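Local structure of chromosomal replication initiator protein dnaA (Aquifex aeolicus, 1L8Q) at residues R20-V25 against I160-E165; R67-S72 against N94-V99. The protein probably binds the chromosomal replication origin in its ATP form and starts assembly of the replication initiation complex, using an AAA+ ATPase domain and a DNA-binding domain. All blocks are in the same frame, centred on the assembly; numbering follows the deposited sequence.

Contact 1: residues R20-V25 against I160-E165; sequences RLAYEV and ILVEIE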
ATOM      1  N   ARG A  20      -6.867  14.749  -7.603  1.00 23.05           N
ATOM      2  CA  ARG A  20      -7.895  15.712  -7.965  1.00 24.31           C
ATOM      3  C   ARG A  20      -9.151  15.076  -8.574  1.00 24.53           C
ATOM      4  O   ARG A  20     -10.269  15.319  -8.084  1.00 24.61           O
ATOM      5  CB  ARG A  20      -7.309  16.735  -8.928  1.00 24.98           C
ATOM      6  CG  ARG A  20      -7.973  18.086  -8.899  1.00 28.14           C
ATOM      7  CD  ARG A  20      -7.426  19.037  -9.934  1.00 34.39           C
ATOM      8  NE  ARG A  20      -8.507  19.682 -10.671  1.00 40.31           N
ATOM      9  CZ  ARG A  20      -8.417  20.112 -11.928  1.00 42.10           C
ATOM     10  NH1 ARG A  20      -7.281  19.982 -12.611  1.00 42.89           N
ATOM     11  NH2 ARG A  20      -9.466  20.684 -12.497  1.00 42.90           N
ATOM     12  N   LEU A  21      -8.977  14.278  -9.639  1.00 24.31           N
ATOM     13  CA  LEU A  21     -10.108  13.592 -10.281  1.00 24.77           C
ATOM     14  C   LEU A  21     -10.978  12.919  -9.228  1.00 25.11           C
ATOM     15  O   LEU A  21     -12.140  13.260  -9.054  1.00 25.78           O
ATOM     16  CB  LEU A  21      -9.604  12.521 -11.243  1.00 24.78           C
ATOM     17  CG  LEU A  21     -10.186  12.394 -12.642  1.00 24.32           C
ATOM     18  CD1 LEU A  21     -10.038  10.974 -13.108  1.00 22.36           C
ATOM     19  CD2 LEU A  21     -11.606  12.824 -12.683  1.00 24.15           C
ATOM     20  N   ALA A  22     -10.402  11.947  -8.533  1.00 25.15           N
ATOM     21  CA  ALA A  22     -11.126  11.214  -7.524  1.00 25.07           C
ATOM     22  C   ALA A  22     -11.840  12.192  -6.608  1.00 25.33           C
ATOM     23  O   ALA A  22     -13.046  12.093  -6.389  1.00 25.79           O
ATOM     24  CB  ALA A  22     -10.178  10.353  -6.731  1.00 24.77           C
ATOM     25  N   TYR A  23     -11.095  13.152  -6.086  1.00 24.95           N
ATOM     26  CA  TYR A  23     -11.667  14.120  -5.174  1.00 24.76           C
ATOM     27  C   TYR A  23     -12.837  14.877  -5.803  1.00 25.17           C
ATOM     28  O   TYR A  23     -13.904  15.023  -5.183  1.00 25.23           O
ATOM     29  CB  TYR A  23     -10.604  15.104  -4.713  1.00 24.35           C
ATOM     30  CG  TYR A  23     -11.090  16.116  -3.722  1.00 23.77           C
ATOM     31  CD1 TYR A  23     -11.206  15.794  -2.386  1.00 25.17           C
ATOM     32  CD2 TYR A  23     -11.431  17.404  -4.120  1.00 24.62           C
ATOM     33  CE1 TYR A  23     -11.650  16.716  -1.463  1.00 25.05           C
ATOM     34  CE2 TYR A  23     -11.866  18.334  -3.218  1.00 24.53           C
ATOM     35  CZ  TYR A  23     -11.975  17.985  -1.885  1.00 26.43           C
ATOM     36  OH  TYR A  23     -12.401  18.907  -0.967  1.00 28.29           O
ATOM     37  N   GLU A  24     -12.641  15.373  -7.020  1.00 25.00           N
ATOM     38  CA  GLU A  24     -13.682  16.148  -7.662  1.00 25.27           C
ATOM     39  C   GLU A  24     -14.898  15.295  -7.935  1.00 25.12           C
ATOM     40  O   GLU A  24     -16.041  15.716  -7.642  1.00 25.35           O
ATOM     41  CB  GLU A  24     -13.178  16.818  -8.934  1.00 25.64           C
ATOM     42  CG  GLU A  24     -12.514  18.162  -8.689  1.00 27.60           C
ATOM     43  CD  GLU A  24     -11.880  18.744  -9.940  1.00 31.25           C
ATOM     44  OE1 GLU A  24     -12.135  18.229 -11.042  1.00 34.25           O
ATOM     45  OE2 GLU A  24     -11.126  19.722  -9.825  1.00 33.23           O
ATOM     46  N   VAL A  25     -14.669  14.096  -8.471  1.00 24.67           N
ATOM     47  CA  VAL A  25     -15.767  13.177  -8.768  1.00 24.83           C
ATOM     48  C   VAL A  25     -16.577  12.847  -7.512  1.00 25.02           C
ATOM     49  O   VAL A  25     -17.798  12.914  -7.519  1.00 24.65           O
ATOM     50  CB  VAL A  25     -15.280  11.887  -9.466  1.00 24.75           C
ATOM     51  CG1 VAL A  25     -16.388  10.836  -9.498  1.00 24.06           C
ATOM     52  CG2 VAL A  25     -14.805  12.206 -10.876  1.00 24.25           C
ATOM     53  N   ILE A 160     -17.931   5.228 -13.129  1.00 20.68           N
ATOM     54  CA  ILE A 160     -16.740   6.043 -13.319  1.00 20.74           C
ATOM     55  C   ILE A 160     -15.545   5.479 -12.558  1.00 21.19           C
ATOM     56  O   ILE A 160     -15.604   5.247 -11.348  1.00 21.89           O
ATOM     57  CB  ILE A 160     -16.993   7.533 -12.965  1.00 20.46           C
ATOM     58  CG1 ILE A 160     -15.715   8.352 -13.185  1.00 20.16           C
ATOM     59  CG2 ILE A 160     -17.500   7.692 -11.547  1.00 19.22           C
ATOM     60  CD1 ILE A 160     -15.971   9.822 -13.532  1.00 18.36           C
ATOM     61  N   LEU A 161     -14.472   5.227 -13.286  1.00 21.80           N
ATOM     62  CA  LEU A 161     -13.253   4.660 -12.716  1.00 22.43           C
ATOM     63  C   LEU A 161     -12.211   5.741 -12.624  1.00 22.61           C
ATOM     64  O   LEU A 161     -11.884   6.361 -13.623  1.00 22.83           O
ATOM     65  CB  LEU A 161     -12.709   3.567 -13.633  1.00 21.96           C
ATOM     66  CG  LEU A 161     -13.309   2.173 -13.524  1.00 22.61           C
ATOM     67  CD1 LEU A 161     -14.767   2.229 -13.177  1.00 21.90           C
ATOM     68  CD2 LEU A 161     -13.048   1.361 -14.810  1.00 21.05           C
ATOM     69  N   VAL A 162     -11.660   5.957 -11.444  1.00 22.98           N
ATOM     70  CA  VAL A 162     -10.635   6.976 -11.298  1.00 24.03           C
ATOM     71  C   VAL A 162      -9.434   6.506 -10.477  1.00 24.71           C
ATOM     72  O   VAL A 162      -9.561   6.095  -9.330  1.00 25.74           O
ATOM     73  CB  VAL A 162     -11.194   8.274 -10.698  1.00 23.73           C
ATOM     74  CG1 VAL A 162     -12.519   8.615 -11.338  1.00 24.44           C
ATOM     75  CG2 VAL A 162     -11.393   8.120  -9.252  1.00 24.76           C
ATOM     76  N   GLU A 163      -8.269   6.569 -11.081  1.00 25.20           N
ATOM     77  CA  GLU A 163      -7.035   6.203 -10.424  1.00 25.98           C
ATOM     78  C   GLU A 163      -6.648   7.293  -9.436  1.00 25.53           C
ATOM     79  O   GLU A 163      -6.848   8.447  -9.694  1.00 26.16           O
ATOM     80  CB  GLU A 163      -5.945   6.051 -11.482  1.00 25.93           C
ATOM     81  CG  GLU A 163      -4.614   5.558 -10.980  1.00 29.50           C
ATOM     82  CD  GLU A 163      -3.694   5.166 -12.125  1.00 35.21           C
ATOM     83  OE1 GLU A 163      -3.979   5.592 -13.280  1.00 38.42           O
ATOM     84  OE2 GLU A 163      -2.701   4.426 -11.885  1.00 34.61           O
ATOM     85  N   ILE A 164      -6.083   6.926  -8.303  1.00 25.71           N
ATOM     86  CA  ILE A 164      -5.678   7.927  -7.332  1.00 25.34           C
ATOM     87  C   ILE A 164      -4.210   7.766  -6.977  1.00 26.10           C
ATOM     88  O   ILE A 164      -3.705   6.652  -6.843  1.00 25.92           O
ATOM     89  CB  ILE A 164      -6.578   7.842  -6.087  1.00 25.35           C
ATOM     90  CG1 ILE A 164      -6.296   8.972  -5.123  1.00 24.45           C
ATOM     91  CG2 ILE A 164      -6.458   6.494  -5.403  1.00 24.48           C
ATOM     92  CD1 ILE A 164      -7.099   8.866  -3.893  1.00 24.02           C
ATOM     93  N   GLU A 165      -3.507   8.881  -6.878  1.00 26.86           N
ATOM     94  CA  GLU A 165      -2.074   8.852  -6.563  1.00 28.19           C
ATOM     95  C   GLU A 165      -1.723   9.884  -5.511  1.00 27.23           C
ATOM     96  O   GLU A 165      -2.374  10.922  -5.390  1.00 26.67           O
ATOM     97  CB  GLU A 165      -1.207   9.110  -7.823  1.00 28.72           C
ATOM     98  CG  GLU A 165      -0.911   7.876  -8.669  1.00 34.47           C
ATOM     99  CD  GLU A 165      -0.561   8.196 -10.140  1.00 43.16           C
ATOM    100  OE1 GLU A 165      -0.178   7.252 -10.882  1.00 47.60           O
ATOM    101  OE2 GLU A 165      -0.667   9.376 -10.573  1.00 45.71           O
TER

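Contact 2: residues R67-S72 against N94-V99; sequences RVIYSS and NMYKSV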
ATOM      1  N   ARG A  67     -28.391   7.776   5.269  1.00 30.74           N
ATOM      2  CA  ARG A  67     -28.105   6.492   5.887  1.00 30.90           C
ATOM      3  C   ARG A  67     -26.875   5.893   5.176  1.00 30.13           C
ATOM      4  O   ARG A  67     -26.877   5.716   3.949  1.00 30.31           O
ATOM      5  CB  ARG A  67     -29.321   5.587   5.696  1.00 31.83           C
ATOM      6  CG  ARG A  67     -29.705   4.714   6.895  1.00 35.22           C
ATOM      7  CD  ARG A  67     -31.037   3.977   6.704  1.00 39.84           C
ATOM      8  NE  ARG A  67     -31.542   3.398   7.947  1.00 43.36           N
ATOM      9  CZ  ARG A  67     -32.670   3.779   8.537  1.00 45.43           C
ATOM     10  NH1 ARG A  67     -33.413   4.748   7.996  1.00 44.94           N
ATOM     11  NH2 ARG A  67     -33.061   3.194   9.670  1.00 47.09           N
ATOM     12  N   VAL A  68     -25.823   5.585   5.931  1.00 28.80           N
ATOM     13  CA  VAL A  68     -24.565   5.168   5.314  1.00 27.32           C
ATOM     14  C   VAL A  68     -24.001   3.887   5.876  1.00 26.90           C
ATOM     15  O   VAL A  68     -24.096   3.643   7.048  1.00 26.68           O
ATOM     16  CB  VAL A  68     -23.473   6.247   5.529  1.00 27.06           C
ATOM     17  CG1 VAL A  68     -22.170   5.846   4.849  1.00 26.71           C
ATOM     18  CG2 VAL A  68     -23.939   7.601   5.049  1.00 26.25           C
ATOM     19  N   ILE A  69     -23.395   3.069   5.036  1.00 26.41           N
ATOM     20  CA  ILE A  69     -22.606   1.972   5.561  1.00 26.49           C
ATOM     21  C   ILE A  69     -21.234   1.946   4.907  1.00 25.97           C
ATOM     22  O   ILE A  69     -21.095   2.143   3.699  1.00 25.71           O
ATOM     23  CB  ILE A  69     -23.294   0.606   5.417  1.00 26.73           C
ATOM     24  CG1 ILE A  69     -24.292   0.393   6.543  1.00 27.50           C
ATOM     25  CG2 ILE A  69     -22.282  -0.491   5.591  1.00 27.76           C
ATOM     26  CD1 ILE A  69     -24.707  -1.064   6.718  1.00 26.69           C
ATOM     27  N   TYR A  70     -20.215   1.741   5.727  1.00 25.42           N
ATOM     28  CA  TYR A  70     -18.881   1.559   5.228  1.00 25.09           C
ATOM     29  C   TYR A  70     -18.416   0.199   5.633  1.00 25.02           C
ATOM     30  O   TYR A  70     -18.681  -0.243   6.731  1.00 25.03           O
ATOM     31  CB  TYR A  70     -17.923   2.575   5.811  1.00 24.69           C
ATOM     32  CG  TYR A  70     -16.468   2.167   5.621  1.00 25.29           C
ATOM     33  CD1 TYR A  70     -15.750   2.552   4.488  1.00 23.51           C
ATOM     34  CD2 TYR A  70     -15.827   1.372   6.556  1.00 24.70           C
ATOM     35  CE1 TYR A  70     -14.443   2.173   4.308  1.00 22.35           C
ATOM     36  CE2 TYR A  70     -14.522   0.978   6.380  1.00 23.78           C
ATOM     37  CZ  TYR A  70     -13.833   1.381   5.257  1.00 24.68           C
ATOM     38  OH  TYR A  70     -12.514   0.985   5.104  1.00 25.16           O
ATOM     39  N   SER A  71     -17.690  -0.463   4.757  1.00 25.02           N
ATOM     40  CA  SER A  71     -17.151  -1.747   5.116  1.00 24.99           C
ATOM     41  C   SER A  71     -16.103  -2.191   4.108  1.00 24.73           C
ATOM     42  O   SER A  71     -16.206  -1.900   2.921  1.00 24.95           O
ATOM     43  CB  SER A  71     -18.280  -2.772   5.220  1.00 24.70           C
ATOM     44  OG  SER A  71     -17.741  -4.073   5.218  1.00 25.69           O
ATOM     45  N   SER A  72     -15.075  -2.869   4.586  1.00 24.33           N
ATOM     46  CA  SER A  72     -14.087  -3.417   3.687  1.00 24.07           C
ATOM     47  C   SER A  72     -14.661  -4.708   3.185  1.00 23.69           C
ATOM     48  O   SER A  72     -15.487  -5.320   3.842  1.00 23.30           O
ATOM     49  CB  SER A  72     -12.734  -3.628   4.392  1.00 24.33           C
ATOM     50  OG  SER A  72     -12.750  -4.726   5.305  1.00 26.28           O
ATOM     51  N   ASN A  94     -31.130  -6.871   3.915  1.00 29.35           N
ATOM     52  CA  ASN A  94     -31.973  -5.723   4.179  1.00 30.51           C
ATOM     53  C   ASN A  94     -31.177  -4.542   4.691  1.00 31.21           C
ATOM     54  O   ASN A  94     -31.421  -3.406   4.294  1.00 31.78           O
ATOM     55  CB  ASN A  94     -33.088  -6.088   5.141  1.00 30.51           C
ATOM     56  CG  ASN A  94     -34.056  -7.104   4.551  1.00 31.35           C
ATOM     57  OD1 ASN A  94     -34.082  -7.332   3.335  1.00 30.76           O
ATOM     58  ND2 ASN A  94     -34.861  -7.724   5.418  1.00 33.16           N
HETATM   59  N   MSE A  95     -30.221  -4.815   5.566  1.00 31.87           N
HETATM   60  CA  MSE A  95     -29.330  -3.793   6.079  1.00 32.88           C
HETATM   61  C   MSE A  95     -28.714  -3.046   4.905  1.00 31.90           C
HETATM   62  O   MSE A  95     -28.921  -1.842   4.723  1.00 32.10           O
HETATM   63  CB  MSE A  95     -28.201  -4.456   6.881  1.00 34.25           C
HETATM   64  CG  MSE A  95     -27.604  -3.608   8.026  1.00 40.61           C
HETATM   65 SE   MSE A  95     -26.033  -4.484   8.950  1.00 56.51          SE
HETATM   66  CE  MSE A  95     -26.648  -6.370   8.988  1.00 52.04           C
ATOM     67  N   TYR A  96     -27.961  -3.782   4.098  1.00 30.29           N
ATOM     68  CA  TYR A  96     -27.212  -3.197   3.015  1.00 28.62           C
ATOM     69  C   TYR A  96     -28.099  -2.597   1.930  1.00 27.83           C
ATOM     70  O   TYR A  96     -27.731  -1.598   1.305  1.00 27.28           O
ATOM     71  CB  TYR A  96     -26.232  -4.225   2.436  1.00 28.55           C
ATOM     72  CG  TYR A  96     -24.967  -4.321   3.231  1.00 28.53           C
ATOM     73  CD1 TYR A  96     -23.926  -3.424   3.022  1.00 28.61           C
ATOM     74  CD2 TYR A  96     -24.821  -5.270   4.233  1.00 29.39           C
ATOM     75  CE1 TYR A  96     -22.769  -3.484   3.767  1.00 27.79           C
ATOM     76  CE2 TYR A  96     -23.664  -5.333   4.996  1.00 28.91           C
ATOM     77  CZ  TYR A  96     -22.636  -4.432   4.753  1.00 29.17           C
ATOM     78  OH  TYR A  96     -21.469  -4.481   5.506  1.00 29.04           O
ATOM     79  N   LYS A  97     -29.281  -3.184   1.733  1.00 26.39           N
ATOM     80  CA  LYS A  97     -30.161  -2.756   0.656  1.00 25.08           C
ATOM     81  C   LYS A  97     -30.884  -1.460   0.969  1.00 24.11           C
ATOM     82  O   LYS A  97     -31.507  -0.854   0.094  1.00 23.56           O
ATOM     83  CB  LYS A  97     -31.168  -3.858   0.314  1.00 25.12           C
ATOM     84  CG  LYS A  97     -30.602  -4.919  -0.589  1.00 24.97           C
ATOM     85  CD  LYS A  97     -31.557  -6.054  -0.813  1.00 25.29           C
ATOM     86  CE  LYS A  97     -30.862  -7.174  -1.568  1.00 26.69           C
ATOM     87  NZ  LYS A  97     -31.684  -8.410  -1.608  1.00 29.17           N
ATOM     88  N   SER A  98     -30.756  -1.004   2.201  1.00 23.14           N
ATOM     89  CA  SER A  98     -31.545   0.129   2.645  1.00 22.73           C
ATOM     90  C   SER A  98     -30.781   1.425   2.833  1.00 22.53           C
ATOM     91  O   SER A  98     -31.320   2.373   3.369  1.00 22.62           O
ATOM     92  CB  SER A  98     -32.191  -0.207   3.969  1.00 22.41           C
ATOM     93  OG  SER A  98     -31.319   0.186   5.006  1.00 22.38           O
ATOM     94  N   VAL A  99     -29.530   1.480   2.423  1.00 22.45           N
ATOM     95  CA  VAL A  99     -28.756   2.685   2.672  1.00 22.47           C
ATOM     96  C   VAL A  99     -28.904   3.707   1.551  1.00 22.79           C
ATOM     97  O   VAL A  99     -29.414   3.393   0.485  1.00 22.92           O
ATOM     98  CB  VAL A  99     -27.256   2.360   2.870  1.00 22.51           C
ATOM     99  CG1 VAL A  99     -27.061   1.459   4.076  1.00 22.22           C
ATOM    100  CG2 VAL A  99     -26.684   1.715   1.639  1.00 21.30           C
TER

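Contact 1: residues R20-V25 against I160-E165
Leu21, Ala22 and Val25 of helix 20-31 pack on Ile160, Val162 and Ile164 at one border of the parallel sheet of the AAA+ nucleotide-binding fold. The axes of helix 20-25 and strand 160-163 approach to 7.6 Å at an angle of 141°, close enough that a small residue suits the middle. Ala22 fills that place, nearest to Val162, and its slim CB also lies near Ile164 CG1. Val162 can be followed outward from the strand. Its CB lies 3.8 Å from Leu21 CD1; CG1, opposite the carbonyl carbon about the first torsion (chi1 -43°), borders the same leucine methyl and more distantly Val25 CG2; CG2 settles against Ala22, 3.6 Å from its CB. Beta-branched residues such as Val162 and Ile160 suit an extended strand and offer the helix broad apolar flanks. Beyond the segments, Ala22 also touches Leu53 of helix 50-63, and Ile164 touches Thr48 and Lys50, which bind ADP. On the helix's other side, Arg20 NE gives Glu24 OE2 a hydrogen bond within a salt bridge. At the strand's start, Val25 and Ile160 meet tip to tip, with Val25 CG2 3.8 Å from Ile160 CD1.

Contact 2: residues R67-S72 against N94-V99
Arg67 and Val99 bring the two backbones closest, their CA atoms 5.0 Å apart, where the strand 68-72 begins and the chain has just left helix 89-97. No hydrogen bond joins the segments; the contact is mainly apolar. Ile69 has the largest share, its branches parted among three partners. With CG1 beside the backbone N (chi1 -82°), CG2 stands anti to that N and reaches the Tyr96 ring, 3.5 Å from CE1, while CD1 lies over one face of that ring toward its rim. CD1 also meets CG of Met95, a selenomethionine in this crystal, and CG1 rests 3.9 Å from Val99 CG1. An alanine here would keep only CB and is likely to open a gap between Tyr96, Met95 and Val99 and leave that ring face without its methyl cover. Tyr96 suits its place because its long flat ring spans from Ile69 to Ser71, its OH 3.6 Å from Ser71 CB. At the exposed end, the extended chain of Arg67 lays CD 3.7 Å from Ser98 O. Ser98 gives both its N and OG to Met95 O, from the same face of that carbonyl. Strand 68-72 is an outermost strand of the sheet within this chain and bonds through its backbone to strand 101-105. Around the contact, Phe76 of helix 73-86 meets Tyr96 edge-to-face, while Ile123 and Leu127 of helix 114-129 touch Tyr96 and Val99 respectively.

Both contacts belong to the AAA+ region and dress the two outermost strands of one five-stranded parallel sheet: contact 2 involves strand 68-72, contact 1 strand 160-163. Their centres are 23 Å apart and their nearest atoms about 13 Å, so they do not touch. Strands 101-105, 133-138 and 40-43 lie between them. Along the chain, contact 2 is nested inside the loop that contact 1 closes, since helix 20-31 comes first and strand 160-163 is the last strand of the sheet in sequence. Contact 1 thus joins early and late parts of the ATPase region beside the ADP site, while contact 2 joins nearer neighbours in sequence farther from the nucleotide.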